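Local coordinates for nuclear RNA export factor 2 (PDB 6MRK), which works with Panx, Piwi and Nxt1 in cotranscriptional transposon silencing in the ovary and may take part in exporting mRNA from the nucleus, at residues L131-P136 / G151-F156. Sequence-based numbering, arbitrary orientation.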
loop_
_atom_site.group_PDB
_atom_site.type_symbol
_atom_site.label_atom_id
_atom_site.label_comp_id
_atom_site.label_asym_id
_atom_site.label_seq_id
_atom_site.Cartn_x
_atom_site.Cartn_y
_atom_site.Cartn_z
ATOM N N LEU A 131 7.783 9.814 -6.093
ATOM C CA LEU A 131 7.864 10.020 -7.548
ATOM C C LEU A 131 9.094 9.259 -8.022
ATOM O O LEU A 131 10.143 9.322 -7.339
ATOM C CB LEU A 131 7.957 11.521 -7.828
ATOM C CG LEU A 131 8.247 11.890 -9.281
ATOM C CD1 LEU A 131 7.266 12.936 -9.792
ATOM C CD2 LEU A 131 9.685 12.369 -9.456
ATOM N N LEU A 132 8.946 8.517 -9.114
ATOM C CA LEU A 132 10.085 7.835 -9.761
ATOM C C LEU A 132 10.051 8.107 -11.259
ATOM O O LEU A 132 8.996 8.519 -11.800
ATOM C CB LEU A 132 10.076 6.335 -9.452
ATOM C CG LEU A 132 8.792 5.551 -9.732
ATOM C CD1 LEU A 132 8.619 5.245 -11.212
ATOM C CD2 LEU A 132 8.800 4.245 -8.943
ATOM N N ARG A 133 11.210 7.940 -11.879
ATOM C CA ARG A 133 11.347 8.043 -13.343
ATOM C C ARG A 133 11.440 6.615 -13.875
ATOM O O ARG A 133 12.308 5.863 -13.406
ATOM C CB ARG A 133 12.534 8.923 -13.733
ATOM C CG ARG A 133 12.928 8.752 -15.190
ATOM C CD ARG A 133 14.080 9.629 -15.632
ATOM N NE ARG A 133 15.248 9.532 -14.765
ATOM C CZ ARG A 133 15.776 10.532 -14.053
ATOM N NH1 ARG A 133 15.259 11.751 -14.098
ATOM N NH2 ARG A 133 16.849 10.309 -13.311
ATOM N N ASP A 134 10.519 6.256 -14.764
ATOM C CA ASP A 134 10.611 5.029 -15.597
ATOM C C ASP A 134 11.600 5.304 -16.739
ATOM O O ASP A 134 11.463 6.328 -17.453
ATOM C CB ASP A 134 9.229 4.561 -16.073
ATOM C CG ASP A 134 9.237 3.277 -16.895
ATOM O OD1 ASP A 134 10.258 2.999 -17.556
ATOM O OD2 ASP A 134 8.210 2.572 -16.887
ATOM N N GLU A 135 12.582 4.422 -16.885
ATOM C CA GLU A 135 13.699 4.603 -17.839
ATOM C C GLU A 135 13.637 3.485 -18.856
ATOM O O GLU A 135 13.204 2.379 -18.535
ATOM C CB GLU A 135 15.032 4.582 -17.111
ATOM C CG GLU A 135 14.992 5.412 -15.856
ATOM C CD GLU A 135 16.363 5.700 -15.299
ATOM O OE1 GLU A 135 17.205 4.785 -15.344
ATOM O OE2 GLU A 135 16.585 6.839 -14.849
ATOM N N PRO A 136 14.086 3.732 -20.096
ATOM C CA PRO A 136 13.996 2.714 -21.129
ATOM C C PRO A 136 15.353 2.022 -21.227
ATOM O O PRO A 136 16.355 2.567 -20.744
ATOM C CB PRO A 136 13.657 3.612 -22.310
ATOM C CG PRO A 136 14.451 4.913 -22.056
ATOM C CD PRO A 136 14.772 4.947 -20.576
ATOM N N GLY A 151 12.308 9.055 -21.233
ATOM C CA GLY A 151 12.041 8.991 -19.776
ATOM C C GLY A 151 10.573 9.251 -19.411
ATOM O O GLY A 151 9.940 10.076 -20.079
ATOM N N VAL A 152 10.023 8.587 -18.383
ATOM C CA VAL A 152 8.614 8.802 -17.917
ATOM C C VAL A 152 8.590 8.956 -16.393
ATOM O O VAL A 152 8.899 7.975 -15.692
ATOM C CB VAL A 152 7.650 7.679 -18.357
ATOM C CG1 VAL A 152 6.181 8.054 -18.167
ATOM C CG2 VAL A 152 7.883 7.267 -19.795
ATOM N N LEU A 153 8.176 10.126 -15.903
ATOM C CA LEU A 153 7.878 10.329 -14.467
ATOM C C LEU A 153 6.568 9.634 -14.108
ATOM O O LEU A 153 5.571 9.832 -14.791
ATOM C CB LEU A 153 7.757 11.819 -14.174
ATOM C CG LEU A 153 8.999 12.649 -14.472
ATOM C CD1 LEU A 153 8.956 13.939 -13.664
ATOM C CD2 LEU A 153 10.281 11.873 -14.182
ATOM N N LEU A 154 6.567 8.870 -13.029
ATOM C CA LEU A 154 5.327 8.247 -12.523
ATOM C C LEU A 154 5.151 8.602 -11.059
ATOM O O LEU A 154 6.173 8.824 -10.376
ATOM C CB LEU A 154 5.432 6.741 -12.725
ATOM C CG LEU A 154 5.399 6.324 -14.188
ATOM C CD1 LEU A 154 6.015 4.950 -14.357
ATOM C CD2 LEU A 154 3.969 6.382 -14.726
ATOM N N GLY A 155 3.891 8.667 -10.621
ATOM C CA GLY A 155 3.541 8.602 -9.193
ATOM C C GLY A 155 3.596 7.160 -8.751
ATOM O O GLY A 155 3.479 6.283 -9.614
ATOM N N PHE A 156 3.830 6.905 -7.470
ATOM C CA PHE A 156 3.825 5.526 -6.935
ATOM C C PHE A 156 3.627 5.542 -5.428
ATOM O O PHE A 156 3.914 6.529 -4.760
ATOM C CB PHE A 156 5.109 4.795 -7.314
ATOM C CG PHE A 156 6.270 5.073 -6.405
ATOM C CD1 PHE A 156 7.114 6.131 -6.654
ATOM C CD2 PHE A 156 6.521 4.264 -5.313
ATOM C CE1 PHE A 156 8.199 6.377 -5.831
ATOM C CE2 PHE A 156 7.599 4.518 -4.484
ATOM C CZ PHE A 156 8.434 5.577 -4.743
#
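Leu132 lays its CD2 methyl over one face of the Phe156 ring, 3.8 Å from the ring centroid in a CH-pi contact, while its other methyl, CD1, packs against CB of Leu154 at 3.8 Å. A chi1 of 53° tucks CG over the backbone, with N and the carbonyl carbon on its two sides, and the branched tip of leucine can straddle both neighbours. Beneath them the antiparallel strands are joined by paired backbone bonds: Leu154 N to Leu132 O is nearly straight (175°), and Asp134 and Val152 exchange a second, more bent pair. On this same face Asp134 runs alongside Leu154, its CB 3.7 Å from Leu154 CD1; a salt bridge from OD1 to Arg65 of helix 59-70, which also covers Val152 and Leu154, would offset the buried charge. On the other face Leu131 is buried, but the Arg133 end is looser: Leu153 CD2 packs 3.7 Å from Arg133 CB, and the long arginine chain leads outward to solvent, where NE meets Glu135 OE2 at 3.0 Å in a salt bridge along segment 131-136. Helices packed against one face of a curved mixed sheet, with strands 123-135 and 152-166 as antiparallel neighbours, occur as in the NTF2-like fold, here an NXF protein's NTF2 domain.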